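Local structure of 6-phosphogluconate dehydrogenase NAD-binding (Dyadobacter fermentans, 4GBJ) at residues 23-29 / 151-156; 133-139 / 157-163; 19-23 / 130-134. The protein probably binds NAD or NADP and acts as an oxidoreductase of the 6-phosphogluconate and 3-hydroxyisobutyrate dehydrogenase kind. All blocks are in the same frame, centred on the assembly; numbering follows the deposited sequence.

How the contacts relate
Helix 17-26, which follows the first strand of the nucleotide-binding domain, supplies the early partner of two contacts. Contact 3 (19-23 / 130-134) closes a loop of about a hundred residues by bringing that helix against the end of helix 127-131. Contact 1 (23-29 / 151-156) starts on the same helix, shares Ile23 with contact 3 and reaches further along the chain, so the two cross. Contact 2 (133-139 / 157-163) closes a short loop around helix 143-153; it crosses contact 1 and begins where contact 3 ends, at Lys133 and Val134. Contacts 1 and 2 each supply one carbonyl to the same sodium ion, from Glu154 and Val157.

Contact 1. Residues 23-29 / 151-156. With NA (sodium ion), chain E.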
loop_
_atom_site.group_PDB
_atom_site.type_symbol
_atom_site.label_atom_id
_atom_site.label_comp_id
_atom_site.label_asym_id
_atom_site.label_seq_id
_atom_site.Cartn_x
_atom_site.Cartn_y
_atom_site.Cartn_z
ATOM N N ILE B 23 -10.644 -25.231 -14.918
ATOM C CA ILE B 23 -11.875 -24.970 -14.171
ATOM C C ILE B 23 -13.106 -24.964 -15.096
ATOM O O ILE B 23 -14.172 -25.429 -14.684
ATOM C CB ILE B 23 -11.753 -23.649 -13.382
ATOM C CG1 ILE B 23 -10.870 -23.868 -12.164
ATOM C CG2 ILE B 23 -13.102 -23.074 -12.963
ATOM C CD1 ILE B 23 -10.119 -22.647 -11.755
ATOM N N LEU B 24 -12.978 -24.427 -16.320
ATOM C CA LEU B 24 -14.124 -24.375 -17.223
ATOM C C LEU B 24 -14.455 -25.775 -17.713
ATOM O O LEU B 24 -15.629 -26.093 -17.843
ATOM C CB LEU B 24 -13.865 -23.390 -18.389
ATOM C CG LEU B 24 -13.641 -21.936 -17.971
ATOM C CD1 LEU B 24 -13.399 -21.033 -19.209
ATOM C CD2 LEU B 24 -14.797 -21.400 -17.106
ATOM N N LEU B 25 -13.449 -26.639 -17.881
ATOM C CA LEU B 25 -13.683 -28.038 -18.208
ATOM C C LEU B 25 -14.378 -28.761 -17.026
ATOM O O LEU B 25 -15.436 -29.361 -17.233
ATOM C CB LEU B 25 -12.374 -28.733 -18.567
ATOM C CG LEU B 25 -11.799 -28.341 -19.894
ATOM C CD1 LEU B 25 -10.333 -28.762 -19.994
ATOM C CD2 LEU B 25 -12.646 -28.917 -21.070
ATOM N N GLU B 26 -13.835 -28.635 -15.793
ATOM C CA GLU B 26 -14.452 -29.184 -14.577
ATOM C C GLU B 26 -15.901 -28.714 -14.439
ATOM O O GLU B 26 -16.745 -29.492 -14.016
ATOM C CB GLU B 26 -13.699 -28.727 -13.301
ATOM C CG GLU B 26 -12.346 -29.363 -13.011
ATOM C CD GLU B 26 -11.531 -28.699 -11.902
ATOM O OE1 GLU B 26 -11.884 -27.578 -11.462
ATOM O OE2 GLU B 26 -10.521 -29.306 -11.479
ATOM N N ALA B 27 -16.192 -27.427 -14.763
ATOM C CA ALA B 27 -17.552 -26.867 -14.655
ATOM C C ALA B 27 -18.551 -27.306 -15.801
ATOM O O ALA B 27 -19.672 -26.790 -15.856
ATOM C CB ALA B 27 -17.475 -25.358 -14.599
ATOM N N GLY B 28 -18.151 -28.228 -16.677
ATOM C CA GLY B 28 -19.018 -28.763 -17.725
ATOM C C GLY B 28 -19.003 -28.087 -19.081
ATOM O O GLY B 28 -19.768 -28.487 -19.959
ATOM N N TYR B 29 -18.129 -27.085 -19.295
ATOM C CA TYR B 29 -18.029 -26.441 -20.606
ATOM C C TYR B 29 -17.122 -27.226 -21.538
ATOM O O TYR B 29 -16.037 -27.652 -21.137
ATOM C CB TYR B 29 -17.474 -25.028 -20.489
ATOM C CG TYR B 29 -18.377 -24.056 -19.777
ATOM C CD1 TYR B 29 -19.382 -23.384 -20.460
ATOM C CD2 TYR B 29 -18.175 -23.736 -18.440
ATOM C CE1 TYR B 29 -20.262 -22.532 -19.799
ATOM C CE2 TYR B 29 -19.031 -22.865 -17.770
ATOM C CZ TYR B 29 -20.056 -22.236 -18.460
ATOM O OH TYR B 29 -20.847 -21.276 -17.861
ATOM N N PRO B 151 -21.585 -15.537 -16.398
ATOM C CA PRO B 151 -21.757 -16.839 -15.710
ATOM C C PRO B 151 -20.585 -17.792 -15.946
ATOM O O PRO B 151 -20.329 -18.636 -15.107
ATOM C CB PRO B 151 -23.055 -17.394 -16.293
ATOM C CG PRO B 151 -23.654 -16.320 -17.108
ATOM C CD PRO B 151 -22.604 -15.352 -17.453
ATOM N N ILE B 152 -19.851 -17.641 -17.071
ATOM C CA ILE B 152 -18.697 -18.491 -17.330
ATOM C C ILE B 152 -17.525 -18.077 -16.402
ATOM O O ILE B 152 -16.934 -18.931 -15.767
ATOM C CB ILE B 152 -18.268 -18.470 -18.812
ATOM C CG1 ILE B 152 -19.460 -18.840 -19.765
ATOM C CG2 ILE B 152 -17.105 -19.475 -19.028
ATOM C CD1 ILE B 152 -19.235 -18.463 -21.193
ATOM N N VAL B 153 -17.184 -16.795 -16.355
ATOM C CA VAL B 153 -16.012 -16.336 -15.587
ATOM C C VAL B 153 -16.214 -16.451 -14.070
ATOM O O VAL B 153 -15.223 -16.588 -13.377
ATOM C CB VAL B 153 -15.527 -14.937 -15.989
ATOM C CG1 VAL B 153 -15.376 -14.862 -17.501
ATOM C CG2 VAL B 153 -16.427 -13.818 -15.477
ATOM N N GLU B 154 -17.473 -16.493 -13.574
ATOM C CA GLU B 154 -17.770 -16.696 -12.145
ATOM C C GLU B 154 -17.186 -18.003 -11.640
ATOM O O GLU B 154 -16.990 -18.150 -10.449
ATOM C CB GLU B 154 -19.294 -16.683 -11.883
ATOM C CG GLU B 154 -19.843 -15.281 -11.772
ATOM C CD GLU B 154 -21.345 -15.102 -11.673
ATOM O OE1 GLU B 154 -22.109 -15.999 -12.101
ATOM O OE2 GLU B 154 -21.755 -14.036 -11.162
ATOM N N ASN B 155 -16.944 -18.963 -12.527
ATOM C CA ASN B 155 -16.393 -20.254 -12.143
ATOM C C ASN B 155 -14.952 -20.181 -11.688
ATOM O O ASN B 155 -14.580 -20.983 -10.862
ATOM C CB ASN B 155 -16.511 -21.241 -13.295
ATOM C CG ASN B 155 -17.952 -21.617 -13.546
ATOM O OD1 ASN B 155 -18.563 -22.306 -12.741
ATOM N ND2 ASN B 155 -18.550 -21.115 -14.611
ATOM N N PHE B 156 -14.146 -19.222 -12.167
ATOM C CA PHE B 156 -12.730 -19.171 -11.768
ATOM C C PHE B 156 -12.318 -17.906 -11.020
ATOM O O PHE B 156 -11.134 -17.743 -10.779
ATOM C CB PHE B 156 -11.808 -19.388 -12.977
ATOM C CG PHE B 156 -11.954 -18.459 -14.134
ATOM C CD1 PHE B 156 -11.172 -17.312 -14.230
ATOM C CD2 PHE B 156 -12.793 -18.771 -15.185
ATOM C CE1 PHE B 156 -11.278 -16.468 -15.339
ATOM C CE2 PHE B 156 -12.888 -17.936 -16.294
ATOM C CZ PHE B 156 -12.137 -16.785 -16.355
HETATM NA NA NA E . -16.950 -17.673 -8.268
HETATM O O HOH W 1 -18.010 -15.479 -8.649
HETATM O O HOH W 2 -19.547 -18.408 -8.304
#
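Ile23 meets the turn after helix 143-153 with two branches: CG2 rests 3.3 Å from Asn155 O, while CD1 lies beside Phe156 CB. Leu24 follows with CD2, which packs 3.6 Å from Ile152 CG2 and also meets the edge of the Phe156 ring, 3.8 Å from CD2 of that ring; a Phe156 first torsion of 57°, with CG between backbone N and carbonyl carbon, puts this edge beside the leucine. Ala27 sets its CB against the side-chain amide of Asn155. Here the helix ends in a Schellman motif: Gly28 (phi 92°) is the C-prime residue, with bonds from Tyr29 N to Leu24 O and Gly28 N to Leu25 O. This termination belongs to the first beta-alpha unit of the Rossmann-type domain, and after it Tyr29 points toward the partner segment. Ile152 CG2 sits over one face of the Tyr29 ring, 4.2 Å from the centroid, in a CH-pi contact, and Ile152 CG1 touches Tyr29 OH at 3.4 Å. Asn155 ND2 lies at the edge of that ring, near CE2, with the amide plane turned 72° from the ring. Asn155 ND2 donates to Ile152 O (3.0 Å), which also accepts from Asn155 N. Leu24 also packs on Phe10, and Tyr29 and Ile152 on Ile8, of strand 8-11. Glu154 O binds the sodium ion at 2.2 Å, with Val157 O and two waters as further ligands.

Contact 2. Residues 133-139 / 157-163; sequences KVGNICL and VKGVFDF. With NA (sodium ion), chain E.
Strands 136-139 and 159-162 run parallel, their axes 4.7 Å apart and 19° from alignment, with Asn136 paired to Gly159 and Leu139 to Asp162. Four regular bonds join them, from Ile137 N to Gly159 O, Phe161 N to Ile137 O, Leu139 N to Phe161 O and Phe163 N to Leu139 O; the last is the straightest, 173° at the hydrogen. Ahead of them Lys158 N donates to Gly135 O at 2.8 Å. On one face of the sheet, Asn136 OD1 accepts a weak bond from Gly159 N (3.1 Å) and lies in the ring plane of Phe161, at its edge, 3.6 Å from CE2. Further along, Cys138 SG approaches the Phe163 ring obliquely, 3.6 Å from CE2, a sulfur-aromatic contact. The other face is mainly aliphatic, with Asp162 at its end: Ile137 and Val160 lie side by side, pointing the same way, and Val160 CG1, anti to the backbone N at a chi1 of -176°, reaches Leu139 CD1 at 3.6 Å. Val157 CG2 extends this patch to Ile137 CG2. The carbonyl O of Val157 binds sodium at 2.4 Å. One water on the ion donates to Lys158 O. With helix 143-153 between them, the two strands form a right-handed beta-alpha-beta crossover; Val153, Ile149 and Lys146 of the helix cover this face, Lys146 also salt-bridging Asp162. Strand 117-124 flanks 136-139 on its far side, while helix 169-197 and Met208 of the second subunit pack on the face carrying Cys138.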
loop_
_atom_site.group_PDB
_atom_site.type_symbol
_atom_site.label_atom_id
_atom_site.label_comp_id
_atom_site.label_asym_id
_atom_site.label_seq_id
_atom_site.Cartn_x
_atom_site.Cartn_y
_atom_site.Cartn_z
ATOM N N LYS B 133 -9.745 -20.002 -6.696
ATOM C CA LYS B 133 -10.898 -19.189 -7.123
ATOM C C LYS B 133 -11.100 -17.940 -6.219
ATOM O O LYS B 133 -12.234 -17.467 -6.089
ATOM C CB LYS B 133 -12.180 -20.044 -7.183
ATOM C CG LYS B 133 -12.058 -21.254 -8.134
ATOM C CD LYS B 133 -13.191 -22.243 -7.974
ATOM C CE LYS B 133 -12.898 -23.545 -8.673
ATOM N NZ LYS B 133 -13.853 -24.607 -8.265
ATOM N N VAL B 134 -9.985 -17.378 -5.663
ATOM C CA VAL B 134 -9.989 -16.201 -4.767
ATOM C C VAL B 134 -9.611 -14.894 -5.533
ATOM O O VAL B 134 -9.523 -13.829 -4.928
ATOM C CB VAL B 134 -9.073 -16.374 -3.522
ATOM C CG1 VAL B 134 -9.610 -17.449 -2.592
ATOM C CG2 VAL B 134 -7.617 -16.654 -3.898
ATOM N N GLY B 135 -9.354 -15.012 -6.826
ATOM C CA GLY B 135 -9.024 -13.891 -7.690
ATOM C C GLY B 135 -10.227 -13.066 -8.109
ATOM O O GLY B 135 -11.360 -13.329 -7.717
ATOM N N ASN B 136 -9.975 -12.031 -8.883
ATOM C CA ASN B 136 -11.023 -11.122 -9.320
ATOM C C ASN B 136 -10.869 -10.775 -10.782
ATOM O O ASN B 136 -9.760 -10.759 -11.303
ATOM C CB ASN B 136 -10.982 -9.853 -8.477
ATOM C CG ASN B 136 -11.322 -10.106 -7.021
ATOM O OD1 ASN B 136 -12.473 -10.297 -6.676
ATOM N ND2 ASN B 136 -10.337 -10.211 -6.155
ATOM N N ILE B 137 -11.958 -10.399 -11.418
ATOM C CA ILE B 137 -11.903 -9.944 -12.812
ATOM C C ILE B 137 -12.673 -8.624 -12.972
ATOM O O ILE B 137 -13.677 -8.393 -12.293
ATOM C CB ILE B 137 -12.436 -11.073 -13.742
ATOM C CG1 ILE B 137 -11.852 -10.969 -15.159
ATOM C CG2 ILE B 137 -13.967 -11.146 -13.761
ATOM C CD1 ILE B 137 -12.191 -12.189 -16.015
ATOM N N CYS B 138 -12.218 -7.785 -13.913
ATOM C CA CYS B 138 -12.894 -6.548 -14.315
ATOM C C CYS B 138 -13.368 -6.747 -15.716
ATOM O O CYS B 138 -12.610 -7.252 -16.538
ATOM C CB CYS B 138 -11.977 -5.328 -14.205
ATOM S SG CYS B 138 -11.632 -4.849 -12.500
ATOM N N LEU B 139 -14.591 -6.327 -16.011
ATOM C CA LEU B 139 -15.160 -6.481 -17.348
ATOM C C LEU B 139 -15.567 -5.167 -17.862
ATOM O O LEU B 139 -16.140 -4.389 -17.119
ATOM C CB LEU B 139 -16.387 -7.389 -17.358
ATOM C CG LEU B 139 -16.277 -8.755 -16.742
ATOM C CD1 LEU B 139 -17.634 -9.404 -16.753
ATOM C CD2 LEU B 139 -15.214 -9.623 -17.466
ATOM N N VAL B 157 -13.261 -17.074 -10.569
ATOM C CA VAL B 157 -12.951 -15.903 -9.758
ATOM C C VAL B 157 -13.989 -15.768 -8.692
ATOM O O VAL B 157 -15.093 -16.273 -8.838
ATOM C CB VAL B 157 -12.837 -14.567 -10.541
ATOM C CG1 VAL B 157 -11.741 -14.621 -11.613
ATOM C CG2 VAL B 157 -14.186 -14.134 -11.116
ATOM N N LYS B 158 -13.656 -15.006 -7.662
ATOM C CA LYS B 158 -14.577 -14.654 -6.598
ATOM C C LYS B 158 -15.360 -13.436 -7.102
ATOM O O LYS B 158 -16.538 -13.544 -7.392
ATOM C CB LYS B 158 -13.796 -14.372 -5.294
ATOM C CG LYS B 158 -14.614 -13.806 -4.155
ATOM C CD LYS B 158 -13.746 -13.629 -2.896
ATOM C CE LYS B 158 -14.356 -12.677 -1.901
ATOM N NZ LYS B 158 -15.609 -13.222 -1.305
ATOM N N GLY B 159 -14.673 -12.325 -7.318
ATOM C CA GLY B 159 -15.324 -11.090 -7.740
ATOM C C GLY B 159 -15.293 -10.789 -9.217
ATOM O O GLY B 159 -14.276 -10.974 -9.886
ATOM N N VAL B 160 -16.416 -10.237 -9.696
ATOM C CA VAL B 160 -16.624 -9.772 -11.049
ATOM C C VAL B 160 -17.028 -8.317 -10.940
ATOM O O VAL B 160 -18.074 -8.032 -10.376
ATOM C CB VAL B 160 -17.671 -10.613 -11.820
ATOM C CG1 VAL B 160 -17.778 -10.137 -13.270
ATOM C CG2 VAL B 160 -17.311 -12.089 -11.785
ATOM N N PHE B 161 -16.197 -7.396 -11.449
ATOM C CA PHE B 161 -16.488 -5.965 -11.385
ATOM C C PHE B 161 -16.788 -5.463 -12.789
ATOM O O PHE B 161 -16.066 -5.781 -13.727
ATOM C CB PHE B 161 -15.330 -5.197 -10.739
ATOM C CG PHE B 161 -15.078 -5.649 -9.324
ATOM C CD1 PHE B 161 -15.636 -4.967 -8.245
ATOM C CD2 PHE B 161 -14.320 -6.786 -9.067
ATOM C CE1 PHE B 161 -15.455 -5.428 -6.941
ATOM C CE2 PHE B 161 -14.088 -7.211 -7.754
ATOM C CZ PHE B 161 -14.657 -6.536 -6.699
ATOM N N ASP B 162 -17.858 -4.718 -12.946
ATOM C CA ASP B 162 -18.276 -4.196 -14.230
ATOM C C ASP B 162 -17.894 -2.732 -14.369
ATOM O O ASP B 162 -18.286 -1.931 -13.544
ATOM C CB ASP B 162 -19.779 -4.379 -14.383
ATOM C CG ASP B 162 -20.274 -4.232 -15.816
ATOM O OD1 ASP B 162 -21.142 -5.041 -16.242
ATOM O OD2 ASP B 162 -19.858 -3.285 -16.488
ATOM N N PHE B 163 -17.128 -2.385 -15.401
ATOM C CA PHE B 163 -16.681 -1.000 -15.627
ATOM C C PHE B 163 -17.337 -0.356 -16.900
ATOM O O PHE B 163 -16.797 0.617 -17.441
ATOM C CB PHE B 163 -15.129 -0.964 -15.661
ATOM C CG PHE B 163 -14.586 -0.968 -14.252
ATOM C CD1 PHE B 163 -14.422 0.216 -13.553
ATOM C CD2 PHE B 163 -14.384 -2.157 -13.574
ATOM C CE1 PHE B 163 -14.095 0.206 -12.199
ATOM C CE2 PHE B 163 -13.970 -2.156 -12.243
ATOM C CZ PHE B 163 -13.882 -0.974 -11.549
HETATM NA NA NA E . -16.950 -17.673 -8.268
HETATM O O HOH W 1 -18.010 -15.479 -8.649
HETATM O O HOH W 2 -19.547 -18.408 -8.304
#

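Contact 3. Residues 19-23 / 130-134; sequences PIAEI and VRAKV
Pro19 and Val130 form part of an apolar side-chain contact, without hydrogen bonds across it, between helix 17-26 and the end of helix 127-131. Its backbones stay well apart, the nearest CA pair being Pro19 and Arg131 at 6.3 Å, so the contact is made mostly by side chains. Val130 CG1 is the central group: it lies 3.9 Å from Pro19 CB and 3.8 Å from Ile20 CG1, and Ile23 CD1 comes up to it as well. A chi1 of 174° places that methyl anti to the backbone N, where it can meet all three residues. Ile23 CD1 also comes within 3.3 Å of Val130 O. Helix 17-26 follows the glycine-rich turn of the Rossmann-type domain, where Gly12, Gly14 and Gly17 fit a GxGxxG pattern, and Ile20 touches this glycine-rich segment. Beside the apolar patch, the extended chain of Arg131 brings its guanidinium over the pyrrolidine ring of Pro19. Pro19 CB stands 3.9 Å above the centre of one face of that group, so the arginine meets the proline by its flat side. The carboxylate of Glu22 lies obliquely to the guanidinium, with OE1 4.5 Å from Arg131 NE, beyond a salt bridge; the opposite charges may still attract weakly. After helix 127-131, Lys133 adopts positive phi in a Schellman motif, and its extended chain runs past Ile23 in the opposite direction, CE coming 4.1 Å from Ile23 CG1.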
loop_
_atom_site.group_PDB
_atom_site.type_symbol
_atom_site.label_atom_id
_atom_site.label_comp_id
_atom_site.label_asym_id
_atom_site.label_seq_id
_atom_site.Cartn_x
_atom_site.Cartn_y
_atom_site.Cartn_z
ATOM N N PRO B 19 -4.707 -23.128 -15.797
ATOM C CA PRO B 19 -5.670 -23.304 -14.698
ATOM C C PRO B 19 -7.059 -22.748 -14.995
ATOM O O PRO B 19 -8.041 -23.334 -14.543
ATOM C CB PRO B 19 -5.013 -22.568 -13.507
ATOM C CG PRO B 19 -3.918 -21.741 -14.104
ATOM C CD PRO B 19 -3.470 -22.477 -15.318
ATOM N N ILE B 20 -7.159 -21.636 -15.748
ATOM C CA ILE B 20 -8.482 -21.112 -16.078
ATOM C C ILE B 20 -9.237 -22.142 -16.903
ATOM O O ILE B 20 -10.383 -22.426 -16.585
ATOM C CB ILE B 20 -8.420 -19.751 -16.803
ATOM C CG1 ILE B 20 -7.951 -18.662 -15.843
ATOM C CG2 ILE B 20 -9.813 -19.379 -17.355
ATOM C CD1 ILE B 20 -7.481 -17.438 -16.468
ATOM N N ALA B 21 -8.597 -22.718 -17.929
ATOM C CA ALA B 21 -9.254 -23.709 -18.800
ATOM C C ALA B 21 -9.635 -24.987 -18.033
ATOM O O ALA B 21 -10.683 -25.578 -18.287
ATOM C CB ALA B 21 -8.342 -24.063 -19.968
ATOM N N GLU B 22 -8.801 -25.404 -17.085
ATOM C CA GLU B 22 -9.107 -26.596 -16.272
ATOM C C GLU B 22 -10.421 -26.412 -15.472
ATOM O O GLU B 22 -11.217 -27.333 -15.373
ATOM C CB GLU B 22 -7.948 -26.906 -15.320
ATOM C CG GLU B 22 -6.702 -27.385 -16.048
ATOM C CD GLU B 22 -5.508 -27.729 -15.181
ATOM O OE1 GLU B 22 -5.385 -27.159 -14.075
ATOM O OE2 GLU B 22 -4.666 -28.539 -15.635
ATOM N N ILE B 23 -10.644 -25.231 -14.918
ATOM C CA ILE B 23 -11.875 -24.970 -14.171
ATOM C C ILE B 23 -13.106 -24.964 -15.096
ATOM O O ILE B 23 -14.172 -25.429 -14.684
ATOM C CB ILE B 23 -11.753 -23.649 -13.382
ATOM C CG1 ILE B 23 -10.870 -23.868 -12.164
ATOM C CG2 ILE B 23 -13.102 -23.074 -12.963
ATOM C CD1 ILE B 23 -10.119 -22.647 -11.755
ATOM N N VAL B 130 -6.162 -18.499 -8.837
ATOM C CA VAL B 130 -7.096 -19.032 -9.839
ATOM C C VAL B 130 -7.554 -20.410 -9.412
ATOM O O VAL B 130 -8.749 -20.702 -9.479
ATOM C CB VAL B 130 -6.505 -19.083 -11.266
ATOM C CG1 VAL B 130 -7.474 -19.778 -12.231
ATOM C CG2 VAL B 130 -6.149 -17.682 -11.770
ATOM N N ARG B 131 -6.604 -21.277 -9.010
ATOM C CA ARG B 131 -6.935 -22.630 -8.566
ATOM C C ARG B 131 -7.807 -22.546 -7.333
ATOM O O ARG B 131 -8.798 -23.271 -7.255
ATOM C CB ARG B 131 -5.669 -23.470 -8.322
ATOM C CG ARG B 131 -4.923 -23.795 -9.616
ATOM C CD ARG B 131 -3.822 -24.840 -9.477
ATOM N NE ARG B 131 -3.195 -25.116 -10.781
ATOM C CZ ARG B 131 -2.237 -24.384 -11.358
ATOM N NH1 ARG B 131 -1.741 -23.311 -10.744
ATOM N NH2 ARG B 131 -1.761 -24.725 -12.551
ATOM N N ALA B 132 -7.511 -21.588 -6.426
ATOM C CA ALA B 132 -8.303 -21.382 -5.211
ATOM C C ALA B 132 -9.572 -20.550 -5.473
ATOM O O ALA B 132 -10.385 -20.422 -4.566
ATOM C CB ALA B 132 -7.449 -20.709 -4.138
ATOM N N LYS B 133 -9.745 -20.002 -6.696
ATOM C CA LYS B 133 -10.898 -19.189 -7.123
ATOM C C LYS B 133 -11.100 -17.940 -6.219
ATOM O O LYS B 133 -12.234 -17.467 -6.089
ATOM C CB LYS B 133 -12.180 -20.044 -7.183
ATOM C CG LYS B 133 -12.058 -21.254 -8.134
ATOM C CD LYS B 133 -13.191 -22.243 -7.974
ATOM C CE LYS B 133 -12.898 -23.545 -8.673
ATOM N NZ LYS B 133 -13.853 -24.607 -8.265
ATOM N N VAL B 134 -9.985 -17.378 -5.663
ATOM C CA VAL B 134 -9.989 -16.201 -4.767
ATOM C C VAL B 134 -9.611 -14.894 -5.533
ATOM O O VAL B 134 -9.523 -13.829 -4.928
ATOM C CB VAL B 134 -9.073 -16.374 -3.522
ATOM C CG1 VAL B 134 -9.610 -17.449 -2.592
ATOM C CG2 VAL B 134 -7.617 -16.654 -3.898
#